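Local coordinates for denovo NTF2 (PDB 6W40), which is a computationally designed NTF2-like protein with no known natural function, apparently designed as a scaffold to present a pocket, at residues Arg68-His73 with Gly86-Ser91; Glu102-Val107 with Lys114-Ile119. All coordinates share one frame; numbering follows the deposited sequence.

Contact 1 of 2, residues Arg68-His73 with Gly86-Ser91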
loop_
_atom_site.group_PDB
_atom_site.type_symbol
_atom_site.label_atom_id
_atom_site.label_comp_id
_atom_site.label_asym_id
_atom_site.label_seq_id
_atom_site.Cartn_x
_atom_site.Cartn_y
_atom_site.Cartn_z
ATOM N N ARG A 68 10.343 10.223 -2.964
ATOM C CA ARG A 68 9.648 10.156 -1.685
ATOM C C ARG A 68 8.693 8.971 -1.620
ATOM O O ARG A 68 8.709 8.215 -0.646
ATOM C CB ARG A 68 8.886 11.459 -1.424
ATOM C CG ARG A 68 9.778 12.646 -1.112
ATOM C CD ARG A 68 8.950 13.886 -0.831
ATOM N NE ARG A 68 9.774 14.999 -0.371
ATOM C CZ ARG A 68 9.302 16.208 -0.088
ATOM N NH1 ARG A 68 8.008 16.463 -0.219
ATOM N NH2 ARG A 68 10.124 17.163 0.326
ATOM N N ASN A 69 7.863 8.794 -2.644
ATOM C CA ASN A 69 6.974 7.643 -2.741
ATOM C C ASN A 69 6.691 7.396 -4.220
ATOM O O ASN A 69 7.375 7.930 -5.098
ATOM C CB ASN A 69 5.698 7.875 -1.921
ATOM C CG ASN A 69 4.980 6.581 -1.578
ATOM O OD1 ASN A 69 5.563 5.498 -1.645
ATOM N ND2 ASN A 69 3.709 6.689 -1.213
ATOM N N ILE A 70 5.674 6.582 -4.499
ATOM C CA ILE A 70 5.316 6.196 -5.859
ATOM C C ILE A 70 3.833 6.486 -6.054
ATOM O O ILE A 70 2.982 5.823 -5.448
ATOM C CB ILE A 70 5.621 4.719 -6.138
ATOM C CG1 ILE A 70 7.106 4.433 -5.919
ATOM C CG2 ILE A 70 5.210 4.346 -7.556
ATOM C CD1 ILE A 70 7.454 2.970 -5.971
ATOM N N ARG A 71 3.524 7.471 -6.895
ATOM C CA ARG A 71 2.141 7.750 -7.270
ATOM C C ARG A 71 1.611 6.588 -8.100
ATOM O O ARG A 71 1.960 6.445 -9.276
ATOM C CB ARG A 71 2.053 9.064 -8.042
ATOM C CG ARG A 71 0.656 9.391 -8.544
ATOM C CD ARG A 71 -0.321 9.559 -7.393
ATOM N NE ARG A 71 0.020 10.701 -6.550
ATOM C CZ ARG A 71 -0.423 11.938 -6.754
ATOM N NH1 ARG A 71 -1.228 12.197 -7.776
ATOM N NH2 ARG A 71 -0.061 12.916 -5.935
ATOM N N ILE A 72 0.765 5.764 -7.492
ATOM C CA ILE A 72 0.372 4.487 -8.076
ATOM C C ILE A 72 -0.757 4.695 -9.073
ATOM O O ILE A 72 -1.741 5.387 -8.782
ATOM C CB ILE A 72 -0.039 3.499 -6.974
ATOM C CG1 ILE A 72 1.168 3.157 -6.101
ATOM C CG2 ILE A 72 -0.649 2.245 -7.578
ATOM C CD1 ILE A 72 0.831 2.295 -4.918
ATOM N N HIS A 73 -0.621 4.089 -10.253
ATOM C CA HIS A 73 -1.669 4.076 -11.265
ATOM C C HIS A 73 -2.459 2.775 -11.280
ATOM O O HIS A 73 -3.687 2.805 -11.404
ATOM C CB HIS A 73 -1.071 4.320 -12.656
ATOM C CG HIS A 73 -0.361 5.632 -12.791
ATOM N ND1 HIS A 73 0.384 5.962 -13.902
ATOM C CD2 HIS A 73 -0.284 6.696 -11.958
ATOM C CE1 HIS A 73 0.892 7.172 -13.746
ATOM N NE2 HIS A 73 0.500 7.640 -12.574
ATOM N N GLY A 86 3.223 3.084 -12.026
ATOM C CA GLY A 86 3.022 4.384 -11.417
ATOM C C GLY A 86 3.957 5.465 -11.924
ATOM O O GLY A 86 4.468 5.395 -13.045
ATOM N N ARG A 87 4.174 6.472 -11.080
ATOM C CA ARG A 87 4.946 7.654 -11.433
ATOM C C ARG A 87 5.640 8.155 -10.173
ATOM O O ARG A 87 5.064 8.100 -9.083
ATOM C CB ARG A 87 4.036 8.736 -12.028
ATOM C CG ARG A 87 4.731 9.828 -12.825
ATOM C CD ARG A 87 3.711 10.579 -13.678
ATOM N NE ARG A 87 4.244 11.808 -14.259
ATOM C CZ ARG A 87 4.765 11.900 -15.479
ATOM N NH1 ARG A 87 4.840 10.827 -16.255
ATOM N NH2 ARG A 87 5.225 13.064 -15.915
ATOM N N TRP A 88 6.877 8.628 -10.322
ATOM C CA TRP A 88 7.663 9.016 -9.156
ATOM C C TRP A 88 7.012 10.178 -8.417
ATOM O O TRP A 88 6.472 11.104 -9.029
ATOM C CB TRP A 88 9.088 9.406 -9.558
ATOM C CG TRP A 88 9.997 8.265 -9.934
ATOM C CD1 TRP A 88 10.785 8.188 -11.044
ATOM C CD2 TRP A 88 10.222 7.054 -9.198
ATOM N NE1 TRP A 88 11.484 7.007 -11.048
ATOM C CE2 TRP A 88 11.156 6.292 -9.927
ATOM C CE3 TRP A 88 9.723 6.539 -7.998
ATOM C CZ2 TRP A 88 11.601 5.044 -9.496
ATOM C CZ3 TRP A 88 10.167 5.300 -7.572
ATOM C CH2 TRP A 88 11.096 4.567 -8.319
ATOM N N GLU A 89 7.064 10.119 -7.088
ATOM C CA GLU A 89 6.712 11.247 -6.228
ATOM C C GLU A 89 8.028 11.824 -5.719
ATOM O O GLU A 89 8.579 11.377 -4.713
ATOM C CB GLU A 89 5.800 10.817 -5.085
ATOM C CG GLU A 89 5.482 11.934 -4.101
ATOM C CD GLU A 89 4.752 11.438 -2.870
ATOM O OE1 GLU A 89 4.022 10.429 -2.975
ATOM O OE2 GLU A 89 4.912 12.054 -1.795
ATOM N N THR A 90 8.539 12.819 -6.433
ATOM C CA THR A 90 9.846 13.377 -6.133
ATOM C C THR A 90 9.722 14.592 -5.218
ATOM O O THR A 90 8.635 15.128 -4.988
ATOM C CB THR A 90 10.571 13.758 -7.422
ATOM O OG1 THR A 90 9.884 14.847 -8.051
ATOM C CG2 THR A 90 10.606 12.574 -8.376
ATOM N N SER A 91 10.864 15.023 -4.690
ATOM C CA SER A 91 10.934 16.209 -3.849
ATOM C C SER A 91 11.255 17.471 -4.639
ATOM O O SER A 91 11.415 18.537 -4.033
ATOM C CB SER A 91 11.976 16.012 -2.742
ATOM O OG SER A 91 13.273 15.842 -3.283
#
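Arg-68 and Asn-69 both face Glu-89 in a classic beta bulge, from which the antiparallel ladder of 68-72 and 86-90 runs on at 149° through the hydrogen-bonded pair Arg-71 and Arg-87. Such a bulge is consistent with the strong sheet bending of NTF2-like folds; the chain turns a corner at His-73. Glu-89 O accepts Arg-68 N at 2.7 Å and, weakly, Asn-69 N at 3.4 Å, while Glu-89 N returns a bond to Asn-69 O. With CG anti to the backbone N (chi1 176°), the extended Glu-89 chain lays its carboxylate obliquely over Asn-69, OE1 3.2 Å from Asn-69 CB and the carboxylate turned 68° from the amide plane. With alanine at Glu-89 the carboxylate is gone, which would probably uncover Asn-69 CB and leave Arg-68 and Arg-71 without a nearby, though not touching, negative charge. On the other face Ile-70 lies alongside Trp-88, its CG1 3.6 Å from CZ3, and Asn-69 O sits at the indole edge in the ring plane. Gly-86 CA comes 3.9 Å from the centroid of the His-73 ring, a CH-pi contact over the face. Arg-87 turns its guanidinium away to a salt bridge with Asp-100. Trp-65 meets the Trp-88 ring, Leu-18 of helix 2-18 packs on Ile-70 and Ile-72, strand 100-108 flanks 86-90, and Met-20 and Thr-21 of the second subunit pack on Ile-72 and Arg-71.

Contact 2 of 2, residues Glu102-Val107 with Lys114-Ile119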
loop_
_atom_site.group_PDB
_atom_site.type_symbol
_atom_site.label_atom_id
_atom_site.label_comp_id
_atom_site.label_asym_id
_atom_site.label_seq_id
_atom_site.Cartn_x
_atom_site.Cartn_y
_atom_site.Cartn_z
ATOM N N GLU A 102 7.692 1.019 -13.490
ATOM C CA GLU A 102 7.021 -0.236 -13.190
ATOM C C GLU A 102 7.864 -0.993 -12.176
ATOM O O GLU A 102 9.083 -1.104 -12.339
ATOM C CB GLU A 102 6.814 -1.080 -14.450
ATOM C CG GLU A 102 6.142 -2.420 -14.188
ATOM C CD GLU A 102 5.946 -3.237 -15.449
ATOM O OE1 GLU A 102 6.128 -2.686 -16.554
ATOM O OE2 GLU A 102 5.611 -4.435 -15.334
ATOM N N LEU A 103 7.223 -1.502 -11.127
ATOM C CA LEU A 103 7.926 -2.208 -10.066
ATOM C C LEU A 103 7.315 -3.586 -9.878
ATOM O O LEU A 103 6.089 -3.725 -9.822
ATOM C CB LEU A 103 7.884 -1.425 -8.751
ATOM C CG LEU A 103 8.470 -0.014 -8.816
ATOM C CD1 LEU A 103 7.370 1.016 -9.032
ATOM C CD2 LEU A 103 9.278 0.294 -7.567
ATOM N N ILE A 104 8.173 -4.597 -9.780
ATOM C CA ILE A 104 7.756 -5.975 -9.557
ATOM C C ILE A 104 8.464 -6.478 -8.309
ATOM O O ILE A 104 9.700 -6.514 -8.260
ATOM C CB ILE A 104 8.063 -6.868 -10.768
ATOM C CG1 ILE A 104 7.267 -6.384 -11.980
ATOM C CG2 ILE A 104 7.741 -8.323 -10.452
ATOM C CD1 ILE A 104 7.752 -6.948 -13.285
ATOM N N VAL A 105 7.684 -6.858 -7.300
ATOM C CA VAL A 105 8.206 -7.296 -6.012
ATOM C C VAL A 105 7.738 -8.722 -5.771
ATOM O O VAL A 105 6.531 -8.995 -5.785
ATOM C CB VAL A 105 7.753 -6.374 -4.870
ATOM C CG1 VAL A 105 8.237 -6.914 -3.530
ATOM C CG2 VAL A 105 8.258 -4.960 -5.103
ATOM N N ILE A 106 8.688 -9.625 -5.547
ATOM C CA ILE A 106 8.404 -11.027 -5.269
ATOM C C ILE A 106 8.651 -11.268 -3.788
ATOM O O ILE A 106 9.746 -10.993 -3.280
ATOM C CB ILE A 106 9.263 -11.962 -6.133
ATOM C CG1 ILE A 106 9.001 -11.699 -7.617
ATOM C CG2 ILE A 106 8.982 -13.415 -5.785
ATOM C CD1 ILE A 106 9.798 -12.589 -8.545
ATOM N N VAL A 107 7.639 -11.779 -3.095
ATOM C CA VAL A 107 7.700 -12.014 -1.657
ATOM C C VAL A 107 7.763 -13.516 -1.423
ATOM O O VAL A 107 6.881 -14.261 -1.870
ATOM C CB VAL A 107 6.502 -11.387 -0.930
ATOM C CG1 VAL A 107 6.551 -11.710 0.554
ATOM C CG2 VAL A 107 6.483 -9.883 -1.153
ATOM N N LYS A 114 12.859 -10.680 -4.552
ATOM C CA LYS A 114 13.272 -10.102 -5.822
ATOM C C LYS A 114 12.543 -8.787 -6.058
ATOM O O LYS A 114 11.341 -8.679 -5.802
ATOM C CB LYS A 114 13.008 -11.069 -6.982
ATOM C CG LYS A 114 13.545 -10.597 -8.320
ATOM C CD LYS A 114 13.294 -11.629 -9.403
ATOM C CE LYS A 114 13.906 -11.195 -10.719
ATOM N NZ LYS A 114 13.672 -12.195 -11.795
ATOM N N VAL A 115 13.284 -7.793 -6.544
ATOM C CA VAL A 115 12.732 -6.505 -6.945
ATOM C C VAL A 115 13.185 -6.219 -8.368
ATOM O O VAL A 115 14.370 -6.361 -8.686
ATOM C CB VAL A 115 13.177 -5.363 -6.010
ATOM C CG1 VAL A 115 12.610 -4.032 -6.490
ATOM C CG2 VAL A 115 12.750 -5.640 -4.583
ATOM N N ARG A 116 12.245 -5.826 -9.223
ATOM C CA ARG A 116 12.557 -5.366 -10.569
ATOM C C ARG A 116 11.990 -3.968 -10.749
ATOM O O ARG A 116 10.838 -3.710 -10.382
ATOM C CB ARG A 116 12.000 -6.307 -11.639
ATOM C CG ARG A 116 12.364 -5.869 -13.051
ATOM C CD ARG A 116 11.946 -6.879 -14.105
ATOM N NE ARG A 116 12.470 -6.513 -15.418
ATOM C CZ ARG A 116 12.235 -7.189 -16.537
ATOM N NH1 ARG A 116 11.477 -8.276 -16.512
ATOM N NH2 ARG A 116 12.757 -6.777 -17.684
ATOM N N ILE A 117 12.797 -3.071 -11.306
ATOM C CA ILE A 117 12.404 -1.686 -11.522
ATOM C C ILE A 117 12.735 -1.319 -12.960
ATOM O O ILE A 117 13.883 -1.469 -13.396
ATOM C CB ILE A 117 13.099 -0.732 -10.536
ATOM C CG1 ILE A 117 12.594 -0.999 -9.114
ATOM C CG2 ILE A 117 12.863 0.717 -10.937
ATOM C CD1 ILE A 117 13.211 -0.120 -8.057
ATOM N N ILE A 118 11.732 -0.847 -13.696
ATOM C CA ILE A 118 11.872 -0.481 -15.100
ATOM C C ILE A 118 11.459 0.976 -15.243
ATOM O O ILE A 118 10.330 1.344 -14.895
ATOM C CB ILE A 118 11.029 -1.385 -16.012
ATOM C CG1 ILE A 118 11.417 -2.850 -15.805
ATOM C CG2 ILE A 118 11.201 -0.982 -17.469
ATOM C CD1 ILE A 118 10.483 -3.829 -16.471
ATOM N N ILE A 119 12.370 1.801 -15.751
ATOM C CA ILE A 119 12.137 3.228 -15.926
ATOM C C ILE A 119 12.323 3.566 -17.396
ATOM O O ILE A 119 13.368 3.258 -17.982
ATOM C CB ILE A 119 13.084 4.070 -15.053
ATOM C CG1 ILE A 119 12.980 3.645 -13.586
ATOM C CG2 ILE A 119 12.765 5.548 -15.200
ATOM C CD1 ILE A 119 13.934 4.383 -12.675
#
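Leu-103 and Ile-117 lie side by side on the inner face of a regular antiparallel hairpin, pointing the same way, with Leu-103 CD2 3.9 Å from Ile-117 CG1. Ile-117 has CG1 anti to its carbonyl carbon (chi1 -67°), which directs that branch and CD1 beyond it along the flank of the leucine methyl. Val-105 and Val-115 form the next pair on this buried face.

The other face is mixed, each isoleucine paired across the strands with a charged residue. Ile-106 and Lys-114 run alongside each other, and the lysine's extended aliphatic chain gives CD as a partner for Ile-106 CD1 at 3.7 Å, while its amine leads away from the strand pair. One hydrogen-bonded pair further along, Ile-104 meets Arg-116, CB to CB at 4.1 Å. The arginine chain is likewise extended, and its guanidinium travels on to a salt bridge with Asp-40, so this residue gives its root to the isoleucine and its charge to the next strand.

Beneath the side chains, the backbones are almost exactly antiparallel, at 175°. Glu-102 with Ile-118 and Ile-104 with Arg-116 each exchange two N-H...O bonds whose donors lie in the carbonyl planes. Ile-106 N gives Lys-114 O a nearly straight bond (173°, 2.8 Å), but the return from Lys-114 N to Ile-106 O is weak at 3.4 Å. At the non-hydrogen-bonded pairs, CA-H...O contacts such as Leu-103 CA to Arg-116 O at 3.3 Å supplement the N-H...O bonds.

Strand 81-90 borders 102-107, bonding to Leu-103 and Val-105, and strand 35-41 borders 114-119, where Phe-37 touches both Val-115 and Ile-117. Helix 51-65 packs on the inner face through Leu-58 and Leu-61 against Ile-117, and helix 2-18 reaches Val-107.

Overall arrangement
Both contacts belong to one curved sheet and are joined by the neighbouring strands 81-90 and 100-108, their centres about 14 Å apart. Contact 2 is the more central, a regular ladder without a bulge; contact 1 lies farther out, with its bulge and the exposed side chains Arg-68, Arg-71 and His-73. Contact 1 has a largely polar second face and adds an indole and a glycine to its hydrophobic one, whereas the second face of contact 2 mixes isoleucines with charged chains and its first relies on branched aliphatics. Their hydrophobic faces meet: Ile-70 CD1 packs 3.6 Å from Leu-103 CD2, and Trp-88 NE1 lies 3.9 Å from Ile-119 CD1.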